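Side-chain contact in putative dioxygenase (PDB 2PEB), which binds zinc and belongs to the Dopa 4,5-dioxygenase family, so it probably opens an aromatic ring with molecular oxygen, though its substrate is not established: residues A[28-33]-A[55-60]. Sequence-based numbering, arbitrary orientation. Where two conformers were deposited one is given.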
# COMPACT_ATOMS: atom_id res chain seq x y z
N ARG A 28 15.49 -13.75 0.22
CA ARG A 28 14.45 -14.74 -0.13
C ARG A 28 13.25 -14.11 -0.81
O ARG A 28 12.65 -14.68 -1.72
CB ARG A 28 14.01 -15.51 1.12
CG ARG A 28 15.15 -16.30 1.77
CD ARG A 28 14.66 -17.60 2.37
NE ARG A 28 13.59 -17.40 3.35
CZ ARG A 28 13.76 -17.10 4.64
NH1 ARG A 28 14.98 -16.94 5.15
NH2 ARG A 28 12.69 -16.94 5.42
N VAL A 29 12.85 -12.94 -0.34
CA VAL A 29 11.75 -12.20 -0.93
C VAL A 29 12.16 -11.81 -2.33
O VAL A 29 11.36 -11.84 -3.27
CB VAL A 29 11.38 -10.95 -0.06
CG1 VAL A 29 10.50 -10.00 -0.87
CG2 VAL A 29 10.70 -11.40 1.28
N ARG A 30 13.43 -11.43 -2.48
CA ARG A 30 13.94 -11.00 -3.77
C ARG A 30 13.88 -12.12 -4.80
O ARG A 30 13.47 -11.90 -5.95
CB ARG A 30 15.35 -10.46 -3.64
CG ARG A 30 15.77 -9.66 -4.85
CD ARG A 30 17.01 -8.85 -4.57
NE ARG A 30 17.48 -8.23 -5.79
CZ ARG A 30 18.49 -8.66 -6.55
NH1 ARG A 30 19.21 -9.74 -6.24
NH2 ARG A 30 18.79 -7.95 -7.63
N GLU A 31 14.27 -13.31 -4.37
CA GLU A 31 14.22 -14.50 -5.21
C GLU A 31 12.78 -14.87 -5.56
O GLU A 31 12.48 -15.23 -6.69
CB GLU A 31 14.88 -15.66 -4.52
CG GLU A 31 15.00 -16.92 -5.38
CD GLU A 31 13.78 -17.81 -5.39
OE1 GLU A 31 12.97 -17.71 -4.44
OE2 GLU A 31 13.62 -18.63 -6.33
N GLY A 32 11.88 -14.75 -4.60
CA GLY A 32 10.47 -14.99 -4.87
C GLY A 32 9.93 -14.06 -5.94
O GLY A 32 9.17 -14.47 -6.81
N LEU A 33 10.31 -12.79 -5.88
CA LEU A 33 9.89 -11.85 -6.89
C LEU A 33 10.46 -12.20 -8.27
O LEU A 33 9.74 -12.17 -9.29
CB LEU A 33 10.35 -10.45 -6.52
CG LEU A 33 9.60 -9.84 -5.38
CD1 LEU A 33 10.33 -8.57 -4.91
CD2 LEU A 33 8.18 -9.53 -5.81
N GLY A 55 19.36 0.32 4.21
CA GLY A 55 19.66 -0.51 3.07
C GLY A 55 18.39 -1.01 2.38
O GLY A 55 17.35 -1.22 3.02
N MSE A 56 18.49 -1.17 1.07
CA MSE A 56 17.34 -1.59 0.26
C MSE A 56 17.78 -2.13 -1.05
O MSE A 56 18.97 -2.03 -1.39
CB MSE A 56 16.26 -0.48 0.04
CG MSE A 56 16.76 0.77 -0.71
SE MSE A 56 16.63 0.54 -2.61
CE MSE A 56 17.78 1.97 -3.25
N TYR A 57 16.85 -2.76 -1.73
CA TYR A 57 16.97 -3.03 -3.15
C TYR A 57 15.69 -2.61 -3.86
O TYR A 57 14.62 -2.51 -3.26
CB TYR A 57 17.36 -4.49 -3.43
CG TYR A 57 16.35 -5.50 -2.98
CD1 TYR A 57 15.20 -5.72 -3.71
CD2 TYR A 57 16.56 -6.24 -1.83
CE1 TYR A 57 14.24 -6.64 -3.29
CE2 TYR A 57 15.62 -7.20 -1.41
CZ TYR A 57 14.47 -7.38 -2.14
OH TYR A 57 13.55 -8.32 -1.77
N GLN A 58 15.83 -2.32 -5.15
CA GLN A 58 14.74 -1.81 -5.98
C GLN A 58 14.20 -2.94 -6.83
O GLN A 58 14.95 -3.79 -7.31
CB GLN A 58 15.27 -0.68 -6.88
CG GLN A 58 14.37 -0.30 -8.02
CD GLN A 58 14.88 0.89 -8.82
OE1 GLN A 58 15.19 1.96 -8.26
NE2 GLN A 58 14.95 0.72 -10.13
N VAL A 59 12.89 -2.93 -7.01
CA VAL A 59 12.20 -3.82 -7.91
C VAL A 59 11.30 -2.93 -8.77
O VAL A 59 10.42 -2.26 -8.21
CB VAL A 59 11.28 -4.78 -7.13
CG1 VAL A 59 10.70 -5.86 -8.05
CG2 VAL A 59 12.03 -5.42 -5.95
N ALA A 60 11.48 -2.92 -10.08
CA ALA A 60 10.66 -2.17 -11.04
C ALA A 60 9.73 -3.09 -11.80
O ALA A 60 10.11 -4.18 -12.18
CB ALA A 60 11.53 -1.37 -12.05
O HOH W 1 16.84 -5.48 -6.76
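Arg30 lies across the Tyr57 ring: its CD sits 3.5 Å from the ring centroid, almost exactly on the ring normal, in a CH-pi contact. Arg30 CB rests by Tyr57 OH; with Arg30 CG anti to the backbone N (chi1 -164°), the extended chain crosses the ring face and lifts the guanidinium off it, over the Tyr57 CG-CD1 side. The guanidinium plane is turned 67° from the ring, and with Arg30 CZ 5.5 Å from the Tyr57 centroid any cation-pi attraction is weak. Arg30 NE gives its N-H to a water 3.0 Å away, in the guanidinium plane, and that water donates to Gln58 O at 2.6 Å, bridging helix to strand. Val29 CG1 packs 3.6 Å from Tyr57 OH, which hydrogen-bonds to Ala26 O one turn back. A leucine in place of Tyr57 would probably leave Ala26 O without this partner and the Arg30 methylenes without their flat support. Leu33 CD1 meets Val59 CG2 at 3.7 Å. Segment 28-33 of helix 23-36 runs nearly parallel to segment 55-60 of strand 55-61, against the antiparallel sheet; Trp44 of strand 40-45 meets the Tyr57 ring, while helix 66-76 touches Val29 and Leu33 through Leu73, Val69 and Trp72.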